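Local atomic coordinates of Lin2004 protein (Listeria innocua, PDB entry 2HUJ), a protein that is of unknown function and represents a family of bacterial proteins that adopt a four-helical bundle fold. Residues Glu72-Trp77 / Leu89-Ala94; Glu27-Gln32 / Asp96-Thr101; Arg82-Gly87 / Arg130-Arg135; Trp37-Ser42 / Glu46-Asp51. One frame throughout, in Å; residues are numbered along the deposited sequence.

Interaction 1: residues Glu72-Trp77 / Leu89-Ala94; sequences ELAIPW and LQLRQA
Ala-74 and Leu-91 face each other where helical segments 72-77 and 89-94 run almost antiparallel; the axes of these short segments approach to 10.3 Å at an angle of 162°, and the CA atoms of this pair are separated by 7.8 Å. Leu-91 and Ile-75 carry most of the contact. The CD1 methyl of Leu-91 lies 4.0 Å from Ala-74 CB and 3.9 Å from Ala-74 O, so a single branch touches both the small side chain and the carbonyl of the facing turn. Alongside this pair, Ile-75 leans in from the flank of its helix: with chi2 at -49° the CG1 arm bends and brings CD1 to 4.3 Å from Leu-91 CB. The same arm serves Arg-92, whose side chain is extended from CG to NE and crosses Ile-75 at about a right angle. Ile-75 CG1 sits over one face of the guanidinium, toward its rim, 4.0 Å from Arg-92 NH2. The charge itself is paired within its own helix, through a salt bridge from Arg-92 NE to Glu-88. No hydrogen bond links the two segments. Helix 52-81 kinks at Pro-76, which has no N-H to offer the preceding turn. Helix 112-137 packs against the contact, with Thr-125 against Leu-91, while Leu-22 of helix 16-45 packs on Ala-74 and completes the four-helix arrangement.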
# COMPACT_ATOMS: atom_id res chain seq x y z
N GLU A 72 -9.63 -2.80 -7.08
CA GLU A 72 -10.98 -3.19 -7.52
C GLU A 72 -11.96 -2.02 -7.46
O GLU A 72 -12.77 -1.86 -8.36
CB GLU A 72 -11.49 -4.34 -6.65
CG GLU A 72 -12.77 -4.95 -7.12
CD GLU A 72 -13.41 -5.88 -6.10
OE1 GLU A 72 -12.82 -6.15 -5.02
OE2 GLU A 72 -14.53 -6.35 -6.40
N LEU A 73 -11.87 -1.22 -6.41
CA LEU A 73 -12.71 -0.03 -6.24
C LEU A 73 -12.06 1.28 -6.67
O LEU A 73 -12.74 2.18 -7.19
CB LEU A 73 -13.11 0.09 -4.77
CG LEU A 73 -13.85 -1.10 -4.17
CD1 LEU A 73 -14.34 -0.70 -2.80
CD2 LEU A 73 -15.02 -1.51 -5.04
N ALA A 74 -10.74 1.37 -6.53
CA ALA A 74 -10.02 2.60 -6.78
C ALA A 74 -9.95 2.95 -8.26
O ALA A 74 -9.98 4.13 -8.61
CB ALA A 74 -8.56 2.51 -6.21
N ILE A 75 -9.77 1.96 -9.12
CA ILE A 75 -9.70 2.24 -10.56
C ILE A 75 -11.02 2.80 -11.11
O ILE A 75 -11.01 3.88 -11.72
CB ILE A 75 -9.14 1.07 -11.39
CG1 ILE A 75 -7.75 0.67 -10.89
CG2 ILE A 75 -9.07 1.46 -12.89
CD1 ILE A 75 -6.79 1.82 -10.72
N PRO A 76 -12.16 2.10 -10.89
CA PRO A 76 -13.44 2.69 -11.30
C PRO A 76 -13.67 4.08 -10.68
O PRO A 76 -14.15 5.01 -11.35
CB PRO A 76 -14.47 1.69 -10.75
CG PRO A 76 -13.72 0.41 -10.65
CD PRO A 76 -12.32 0.73 -10.36
N TRP A 77 -13.32 4.24 -9.41
CA TRP A 77 -13.45 5.54 -8.75
C TRP A 77 -12.61 6.60 -9.44
O TRP A 77 -13.11 7.68 -9.75
CB TRP A 77 -13.07 5.45 -7.28
CG TRP A 77 -12.89 6.75 -6.57
CD1 TRP A 77 -13.87 7.57 -6.12
CD2 TRP A 77 -11.65 7.37 -6.19
NE1 TRP A 77 -13.31 8.67 -5.51
CE2 TRP A 77 -11.96 8.56 -5.53
CE3 TRP A 77 -10.31 7.02 -6.34
CZ2 TRP A 77 -10.97 9.40 -5.01
CZ3 TRP A 77 -9.35 7.85 -5.83
CH2 TRP A 77 -9.69 9.04 -5.19
N LEU A 89 -2.54 5.08 -13.47
CA LEU A 89 -1.14 4.63 -13.40
C LEU A 89 -0.56 4.95 -12.03
O LEU A 89 0.10 4.13 -11.44
CB LEU A 89 -0.29 5.21 -14.52
CG LEU A 89 1.16 4.68 -14.52
CD1 LEU A 89 1.28 3.16 -14.65
CD2 LEU A 89 1.94 5.38 -15.61
N GLN A 90 -0.82 6.13 -11.52
CA GLN A 90 -0.29 6.51 -10.20
C GLN A 90 -0.74 5.54 -9.12
O GLN A 90 0.02 5.13 -8.25
CB GLN A 90 -0.79 7.93 -9.86
CG GLN A 90 -0.04 9.10 -10.55
CD GLN A 90 -0.87 10.37 -10.64
OE1 GLN A 90 -1.86 10.45 -11.38
NE2 GLN A 90 -0.50 11.36 -9.85
N LEU A 91 -2.02 5.16 -9.17
CA LEU A 91 -2.55 4.23 -8.19
C LEU A 91 -1.96 2.85 -8.38
O LEU A 91 -1.63 2.18 -7.40
CB LEU A 91 -4.07 4.17 -8.29
CG LEU A 91 -4.80 5.43 -7.85
CD1 LEU A 91 -6.31 5.26 -7.98
CD2 LEU A 91 -4.36 5.80 -6.43
N ARG A 92 -1.81 2.40 -9.63
CA ARG A 92 -1.22 1.08 -9.86
C ARG A 92 0.23 1.01 -9.38
O ARG A 92 0.65 -0.00 -8.82
CB ARG A 92 -1.32 0.69 -11.33
CG ARG A 92 -2.73 0.38 -11.81
CD ARG A 92 -2.77 -0.14 -13.20
NE ARG A 92 -4.13 -0.39 -13.69
CZ ARG A 92 -4.91 -1.40 -13.34
NH1 ARG A 92 -4.49 -2.31 -12.50
NH2 ARG A 92 -6.14 -1.48 -13.84
N GLN A 93 0.97 2.09 -9.59
CA GLN A 93 2.37 2.14 -9.16
C GLN A 93 2.47 2.14 -7.65
O GLN A 93 3.35 1.45 -7.09
CB GLN A 93 3.13 3.31 -9.82
CG GLN A 93 3.30 3.11 -11.30
CD GLN A 93 4.00 4.25 -11.94
OE1 GLN A 93 3.82 5.38 -11.56
NE2 GLN A 93 4.77 3.96 -12.92
N ALA A 94 1.57 2.84 -6.97
CA ALA A 94 1.51 2.83 -5.51
C ALA A 94 1.34 1.40 -5.00
O ALA A 94 2.04 0.96 -4.05
CB ALA A 94 0.40 3.74 -5.00

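Interaction 2: residues Glu27-Gln32 / Asp96-Thr101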
# COMPACT_ATOMS: atom_id res chain seq x y z
N GLU A 27 -7.20 2.55 3.86
CA GLU A 27 -6.59 2.47 5.20
C GLU A 27 -5.86 1.14 5.38
O GLU A 27 -4.73 1.05 5.91
CB GLU A 27 -7.66 2.68 6.28
CG GLU A 27 -8.13 4.15 6.29
CD GLU A 27 -9.39 4.42 7.08
OE1 GLU A 27 -10.04 3.46 7.55
OE2 GLU A 27 -9.70 5.63 7.21
N GLN A 28 -6.49 0.09 4.90
CA GLN A 28 -5.91 -1.23 5.01
C GLN A 28 -4.60 -1.30 4.22
O GLN A 28 -3.60 -1.85 4.69
CB GLN A 28 -6.91 -2.27 4.50
CG GLN A 28 -6.38 -3.66 4.47
CD GLN A 28 -6.82 -4.41 5.67
OE1 GLN A 28 -7.75 -5.20 5.60
NE2 GLN A 28 -6.21 -4.13 6.80
N LEU A 29 -4.60 -0.73 3.02
CA LEU A 29 -3.39 -0.73 2.20
C LEU A 29 -2.27 0.15 2.78
O LEU A 29 -1.09 -0.23 2.72
CB LEU A 29 -3.72 -0.31 0.77
CG LEU A 29 -2.60 -0.48 -0.26
CD1 LEU A 29 -2.04 -1.92 -0.29
CD2 LEU A 29 -3.06 -0.07 -1.64
N LEU A 30 -2.64 1.30 3.34
CA LEU A 30 -1.69 2.12 4.12
C LEU A 30 -1.06 1.36 5.26
O LEU A 30 0.14 1.42 5.50
CB LEU A 30 -2.34 3.37 4.65
CG LEU A 30 -2.50 4.53 3.66
CD1 LEU A 30 -3.57 5.46 4.17
CD2 LEU A 30 -1.14 5.25 3.55
N LEU A 31 -1.88 0.60 5.97
CA LEU A 31 -1.38 -0.23 7.06
C LEU A 31 -0.41 -1.31 6.58
O LEU A 31 0.64 -1.55 7.22
CB LEU A 31 -2.56 -0.88 7.83
CG LEU A 31 -2.22 -1.45 9.19
CD1 LEU A 31 -1.89 -0.29 10.17
CD2 LEU A 31 -3.36 -2.31 9.75
N GLN A 32 -0.72 -1.94 5.46
CA GLN A 32 0.20 -2.90 4.86
C GLN A 32 1.54 -2.25 4.55
O GLN A 32 2.61 -2.84 4.79
CB GLN A 32 -0.39 -3.54 3.60
CG GLN A 32 0.53 -4.56 2.93
CD GLN A 32 0.83 -5.77 3.81
OE1 GLN A 32 -0.09 -6.45 4.22
NE2 GLN A 32 2.13 -6.04 4.12
N ASP A 96 2.04 -1.48 -6.85
CA ASP A 96 3.26 -2.22 -7.22
C ASP A 96 4.30 -2.07 -6.13
O ASP A 96 4.98 -3.05 -5.75
CB ASP A 96 3.86 -1.72 -8.52
CG ASP A 96 3.03 -2.03 -9.74
OD1 ASP A 96 2.17 -2.95 -9.70
OD2 ASP A 96 3.27 -1.34 -10.76
N ASN A 97 4.44 -0.84 -5.61
CA ASN A 97 5.44 -0.57 -4.57
C ASN A 97 5.23 -1.42 -3.34
O ASN A 97 6.17 -1.85 -2.69
CB ASN A 97 5.40 0.90 -4.12
CG ASN A 97 5.80 1.87 -5.22
OD1 ASN A 97 6.43 1.49 -6.20
ND2 ASN A 97 5.41 3.14 -5.07
N VAL A 98 3.96 -1.58 -2.95
CA VAL A 98 3.63 -2.36 -1.77
C VAL A 98 4.05 -3.82 -1.96
O VAL A 98 4.56 -4.44 -1.03
CB VAL A 98 2.15 -2.28 -1.47
CG1 VAL A 98 1.78 -3.19 -0.29
CG2 VAL A 98 1.75 -0.84 -1.12
N GLN A 99 3.86 -4.37 -3.16
CA GLN A 99 4.27 -5.75 -3.38
C GLN A 99 5.80 -5.87 -3.35
O GLN A 99 6.35 -6.79 -2.72
CB GLN A 99 3.71 -6.30 -4.69
CG GLN A 99 4.26 -7.71 -5.01
CD GLN A 99 3.44 -8.47 -6.02
OE1 GLN A 99 2.23 -8.62 -5.85
NE2 GLN A 99 4.08 -8.93 -7.10
N MSE A 100 6.51 -4.95 -4.01
CA MSE A 100 7.97 -4.97 -4.04
C MSE A 100 8.58 -4.88 -2.64
O MSE A 100 9.52 -5.63 -2.30
CB MSE A 100 8.52 -3.82 -4.86
CG MSE A 100 8.30 -3.91 -6.31
SE MSE A 100 8.95 -2.10 -6.98
CE MSE A 100 7.61 -1.66 -7.53
N THR A 101 8.10 -3.94 -1.85
CA THR A 101 8.59 -3.72 -0.49
C THR A 101 8.19 -4.87 0.46
O THR A 101 8.93 -5.18 1.40
CB THR A 101 8.21 -2.34 0.07
OG1 THR A 101 6.79 -2.13 0.02
CG2 THR A 101 8.95 -1.22 -0.70
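Val-98 presents its forked end to Leu-29 and Gln-32, which project from successive turns of helix 16-45. The side chain of Leu-29 slants across the fork, and its CD1 methyl is shared between the two branches: it lies 4.0 Å from Val-98 CG1 and likewise 4.0 Å from CG2. Gln-32 meets the valine with its aliphatic part, CG standing 3.7 Å from Val-98 CG1, so that this one methyl is touched from both turns. CG of Gln-32 is anti to the backbone N, which directs it to the valine, and a bend at chi2 (63°) then diverts the amide from the line of approach. That amide is used elsewhere: NE2 is hydrogen-bonded to Asn-36 OD1 one turn further along, and ND2 of the same asparagine reaches Thr-101 OG1. The threonine hydroxyl in turn donates to Asn-97 O at 2.8 Å, approaching from the face of the carbonyl opposite to that used by Thr-101 N. Phe-70 and Leu-126 close over Leu-29 from the other two helices, near the centre of the chain. The direct contact is thus purely apolar, carbon against carbon, while hydrogen bonds through Asn-36 run beside it and satisfy Gln-32 NE2 and Thr-101 OG1, on two buried residues; the bond from NE2 probably limits the rotation of the Gln-32 amide, consistent with CG staying against Val-98.

Interaction 3: residues Arg82-Gly87 / Arg130-Arg135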
# COMPACT_ATOMS: atom_id res chain seq x y z
N ARG A 82 -12.72 11.41 -11.13
CA ARG A 82 -11.64 12.26 -11.60
C ARG A 82 -11.13 13.17 -10.51
O ARG A 82 -11.17 14.40 -10.65
CB ARG A 82 -12.09 13.07 -12.82
CG ARG A 82 -12.54 12.23 -14.00
CD ARG A 82 -11.38 11.60 -14.75
N PRO A 83 -10.65 12.59 -9.41
CA PRO A 83 -10.11 13.40 -8.34
C PRO A 83 -8.92 14.20 -8.80
O PRO A 83 -8.20 13.76 -9.69
CB PRO A 83 -9.72 12.37 -7.28
CG PRO A 83 -9.48 11.14 -8.07
CD PRO A 83 -10.56 11.16 -9.09
N PRO A 84 -8.71 15.37 -8.21
CA PRO A 84 -7.64 16.23 -8.73
C PRO A 84 -6.24 15.60 -8.76
O PRO A 84 -5.82 14.96 -7.79
CB PRO A 84 -7.67 17.43 -7.78
CG PRO A 84 -9.09 17.43 -7.22
CD PRO A 84 -9.43 15.99 -7.08
N TYR A 85 -5.57 15.75 -9.90
CA TYR A 85 -4.17 15.38 -10.08
C TYR A 85 -3.90 13.89 -9.83
O TYR A 85 -2.82 13.51 -9.41
CB TYR A 85 -3.24 16.21 -9.17
CG TYR A 85 -3.45 17.70 -9.22
CD1 TYR A 85 -3.12 18.43 -10.37
CD2 TYR A 85 -3.97 18.39 -8.13
CE1 TYR A 85 -3.31 19.81 -10.43
CE2 TYR A 85 -4.17 19.77 -8.17
CZ TYR A 85 -3.84 20.47 -9.32
OH TYR A 85 -4.02 21.84 -9.36
N LEU A 86 -4.88 13.04 -10.12
CA LEU A 86 -4.71 11.61 -9.81
C LEU A 86 -5.38 10.74 -10.84
O LEU A 86 -6.53 10.99 -11.23
CB LEU A 86 -5.30 11.27 -8.46
CG LEU A 86 -5.08 9.85 -7.92
CD1 LEU A 86 -3.63 9.52 -7.67
CD2 LEU A 86 -5.86 9.74 -6.63
N GLY A 87 -4.62 9.75 -11.31
CA GLY A 87 -5.11 8.79 -12.28
C GLY A 87 -4.73 7.35 -12.01
O GLY A 87 -4.15 7.00 -10.98
N ARG A 130 -7.05 8.88 0.98
CA ARG A 130 -7.72 8.79 2.25
C ARG A 130 -8.27 10.14 2.68
O ARG A 130 -9.44 10.26 3.08
CB ARG A 130 -6.76 8.31 3.30
CG ARG A 130 -7.40 8.12 4.68
CD ARG A 130 -6.31 7.94 5.73
NE ARG A 130 -5.58 9.19 5.91
CZ ARG A 130 -4.44 9.32 6.60
NH1 ARG A 130 -3.88 8.26 7.17
NH2 ARG A 130 -3.87 10.51 6.71
N ASP A 131 -7.41 11.15 2.64
CA ASP A 131 -7.79 12.47 3.12
C ASP A 131 -8.93 13.05 2.26
O ASP A 131 -9.85 13.68 2.77
CB ASP A 131 -6.57 13.39 3.15
CG ASP A 131 -5.56 13.01 4.22
OD1 ASP A 131 -5.87 12.17 5.10
OD2 ASP A 131 -4.42 13.55 4.19
N PHE A 132 -8.86 12.83 0.96
CA PHE A 132 -9.89 13.29 0.02
C PHE A 132 -11.24 12.67 0.35
O PHE A 132 -12.28 13.34 0.40
CB PHE A 132 -9.49 12.92 -1.40
CG PHE A 132 -10.52 13.26 -2.45
CD1 PHE A 132 -11.54 12.38 -2.77
CD2 PHE A 132 -10.44 14.47 -3.14
CE1 PHE A 132 -12.48 12.70 -3.74
CE2 PHE A 132 -11.38 14.79 -4.12
CZ PHE A 132 -12.40 13.91 -4.41
N LEU A 133 -11.23 11.36 0.55
CA LEU A 133 -12.44 10.58 0.88
C LEU A 133 -13.01 10.91 2.25
O LEU A 133 -14.26 11.02 2.41
CB LEU A 133 -12.09 9.10 0.77
CG LEU A 133 -11.86 8.58 -0.65
CD1 LEU A 133 -11.45 7.11 -0.57
CD2 LEU A 133 -13.09 8.76 -1.54
N LYS A 134 -12.14 11.11 3.24
CA LYS A 134 -12.63 11.55 4.57
C LYS A 134 -13.32 12.91 4.47
O LYS A 134 -14.37 13.13 5.10
CB LYS A 134 -11.50 11.59 5.59
CG LYS A 134 -11.11 10.21 6.09
CD LYS A 134 -10.10 10.26 7.24
CE LYS A 134 -10.04 8.91 7.97
NZ LYS A 134 -8.68 8.59 8.53
N ARG A 135 -12.75 13.82 3.69
CA ARG A 135 -13.37 15.13 3.46
C ARG A 135 -14.73 15.00 2.79
O ARG A 135 -15.69 15.67 3.21
CB ARG A 135 -12.49 16.04 2.62
CG ARG A 135 -11.52 16.87 3.43
CD ARG A 135 -10.75 17.94 2.61
NE ARG A 135 -11.34 18.23 1.29
CZ ARG A 135 -10.88 17.77 0.12
NH1 ARG A 135 -9.81 16.98 0.04
NH2 ARG A 135 -11.51 18.11 -1.01
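Phe-132 reaches from helix 112-137 to the pair Pro-83 and Pro-84 in the connection between helices 52-81 and 88-104. Its CB points toward that loop, and CG, anti to the backbone N (chi1 176°), carries the ring outward from the helix. Along one branch of the ring, CD1 packs against the indole of Trp-77. Along the other, CD2 leads to CE2, which lies 3.7 Å from Pro-84 CD; the two side chains cross here at about a right angle, and the proline carbon approaches the ring obliquely. At the tip, CZ is 4.2 Å from Pro-83 CB, which stands over one ring face and is displaced toward the rim. The two prolines therefore meet the far end of the phenylalanine with different carbons, CB of the first and CD of the second. In the two residues before Phe-132, Arg-130 forms a side-on salt bridge with Asp-131, NE and NH2 each 3.1 Å from Asp-131 OD1, a carboxylate oxygen that lies in the guanidinium plane. In the loop, Arg-82 leaves helix 52-81 with a positive phi, Pro-83 to Leu-86 form a type II beta turn with a weak closing bond, and Gly-87 is the N-cap of the next helix, its N bonded to Gln-90 OE1. Trp-77 packs against Pro-83 from helix 52-81. The arrangement is that of a helical hairpin at the end of a four-helix bundle, its proline-containing turn packed against an aromatic residue of the last helix.

Interaction 4: residues Trp37-Ser42 / Glu46-Asp51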
# COMPACT_ATOMS: atom_id res chain seq x y z
N TRP A 37 7.44 -1.55 5.97
CA TRP A 37 8.51 -0.66 6.42
C TRP A 37 9.01 -1.09 7.79
O TRP A 37 10.21 -1.14 8.04
CB TRP A 37 7.95 0.76 6.46
CG TRP A 37 8.89 1.83 6.91
CD1 TRP A 37 8.71 2.66 7.96
CD2 TRP A 37 10.14 2.23 6.29
NE1 TRP A 37 9.75 3.55 8.05
CE2 TRP A 37 10.64 3.31 7.05
CE3 TRP A 37 10.87 1.76 5.19
CZ2 TRP A 37 11.88 3.92 6.76
CZ3 TRP A 37 12.09 2.39 4.89
CH2 TRP A 37 12.57 3.45 5.66
N GLU A 38 8.10 -1.40 8.70
CA GLU A 38 8.53 -1.83 10.04
C GLU A 38 9.24 -3.17 10.04
O GLU A 38 10.19 -3.35 10.79
CB GLU A 38 7.36 -1.85 11.01
CG GLU A 38 6.72 -0.45 11.25
CD GLU A 38 7.65 0.56 11.94
OE1 GLU A 38 8.59 0.13 12.68
OE2 GLU A 38 7.44 1.77 11.74
N LEU A 39 8.81 -4.10 9.19
CA LEU A 39 9.51 -5.39 9.07
C LEU A 39 10.92 -5.17 8.54
O LEU A 39 11.88 -5.72 9.06
CB LEU A 39 8.72 -6.35 8.16
CG LEU A 39 9.35 -7.73 7.89
CD1 LEU A 39 9.59 -8.45 9.20
CD2 LEU A 39 8.45 -8.54 6.99
N TYR A 40 11.03 -4.33 7.51
CA TYR A 40 12.33 -4.00 6.92
C TYR A 40 13.26 -3.43 7.96
O TYR A 40 14.42 -3.89 8.11
CB TYR A 40 12.15 -3.05 5.75
CG TYR A 40 13.43 -2.46 5.23
CD1 TYR A 40 14.45 -3.26 4.74
CD2 TYR A 40 13.65 -1.09 5.28
CE1 TYR A 40 15.64 -2.71 4.26
CE2 TYR A 40 14.85 -0.55 4.83
CZ TYR A 40 15.83 -1.34 4.32
OH TYR A 40 17.00 -0.76 3.89
N LEU A 41 12.79 -2.39 8.66
CA LEU A 41 13.61 -1.72 9.67
C LEU A 41 14.06 -2.71 10.73
O LEU A 41 15.22 -2.67 11.16
CB LEU A 41 12.87 -0.56 10.31
CG LEU A 41 12.62 0.64 9.39
CD1 LEU A 41 11.92 1.73 10.14
CD2 LEU A 41 13.90 1.14 8.71
N SER A 42 13.17 -3.60 11.15
CA SER A 42 13.54 -4.59 12.14
C SER A 42 14.63 -5.54 11.64
O SER A 42 15.55 -5.88 12.36
CB SER A 42 12.32 -5.39 12.64
OG SER A 42 11.89 -6.36 11.69
N GLU A 46 18.48 -6.24 12.99
CA GLU A 46 18.94 -7.59 13.24
C GLU A 46 18.25 -8.54 12.27
O GLU A 46 17.06 -8.74 12.38
CB GLU A 46 18.63 -7.99 14.67
CG GLU A 46 19.16 -9.37 15.04
CD GLU A 46 18.84 -9.76 16.47
OE1 GLU A 46 18.59 -8.86 17.31
OE2 GLU A 46 18.83 -10.98 16.75
N GLU A 47 18.99 -9.10 11.32
CA GLU A 47 18.37 -9.91 10.28
C GLU A 47 17.81 -11.16 10.92
O GLU A 47 18.49 -11.81 11.69
CB GLU A 47 19.37 -10.29 9.19
CG GLU A 47 18.79 -11.27 8.12
CD GLU A 47 17.67 -10.65 7.25
OE1 GLU A 47 17.68 -9.41 7.07
OE2 GLU A 47 16.80 -11.41 6.76
N LYS A 48 16.54 -11.45 10.66
CA LYS A 48 15.94 -12.69 11.16
C LYS A 48 15.89 -13.71 10.03
O LYS A 48 15.60 -13.35 8.90
CB LYS A 48 14.52 -12.41 11.64
CG LYS A 48 14.45 -11.42 12.79
CD LYS A 48 13.00 -11.07 13.09
CE LYS A 48 12.40 -10.07 12.09
NZ LYS A 48 13.00 -8.73 12.30
N PRO A 49 16.14 -14.99 10.32
CA PRO A 49 15.90 -15.99 9.28
C PRO A 49 14.41 -16.10 9.00
O PRO A 49 13.59 -15.71 9.84
CB PRO A 49 16.42 -17.28 9.92
CG PRO A 49 16.29 -17.05 11.40
CD PRO A 49 16.62 -15.60 11.58
N PHE A 50 14.06 -16.61 7.82
CA PHE A 50 12.67 -16.78 7.48
C PHE A 50 12.49 -17.98 6.59
O PHE A 50 13.44 -18.40 5.94
CB PHE A 50 12.11 -15.52 6.81
CG PHE A 50 12.61 -15.32 5.41
CD1 PHE A 50 13.79 -14.65 5.17
CD2 PHE A 50 11.88 -15.79 4.32
CE1 PHE A 50 14.26 -14.46 3.89
CE2 PHE A 50 12.35 -15.60 3.03
CZ PHE A 50 13.53 -14.94 2.82
N ASP A 51 11.28 -18.51 6.56
CA ASP A 51 10.93 -19.61 5.68
C ASP A 51 10.02 -19.08 4.58
O ASP A 51 9.08 -18.29 4.84
CB ASP A 51 10.17 -20.68 6.46
CG ASP A 51 9.86 -21.86 5.62
OD1 ASP A 51 10.76 -22.71 5.47
OD2 ASP A 51 8.75 -21.96 5.06
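Lys-48 NZ donates to Ser-42 OG at 2.7 Å, tying the extended loop back to the helix it has just left. The serine oxygen is itself a donor, to Leu-39 O at 2.7 Å, so the hydroxyl relays from ammonium to helix carbonyl. A chi1 of 76° places OG between the backbone N and the carbonyl carbon, from where it can reach back to the preceding turn. Bends at chi3 and chi4 fold the lysine over, and its CE passes 4.3 Å from Leu-39 CD1. Next to this, Glu-46 N gives a fairly straight bond to Ser-42 O, 3.0 Å long with an angle of 161° at the hydrogen. That is an ordinary i to i+4 helical bond made by the first residue to leave helix 16-45, and from there the chain crosses one end of the four-helix bundle to helix 52-81. Further out, Asn-43 OD1 accepts from Lys-48 N, which probably helps to fix the backbone there. Glu-47 OE1 bonds to Gly-108 N in the other loop at this end, and the ring of Phe-50 meets that of Phe-106. Asp-51, at the N-cap of helix 52-81, turns OD2 to Lys-54 N.

In the fold
The four contacts are spread along a bundle of four helices. Interaction 2 lies about 2 Å from the chain centre, joining helices 16-45 and 88-104. Interaction 1, its centre about 13 Å from that of interaction 2, uses the same helix 88-104 against helix 52-81, and the segments 27-32 and 96-101 enclose it in sequence. Interactions 1 and 3 have centres about 11 Å apart and touch through Trp-77, near one end of the bundle; their segments alternate along the chain. Interaction 4 closes first, at the opposite end, about 33 Å from interaction 3 between centres. Between them the four contacts involve all four helices, from the centre of the bundle to both ends.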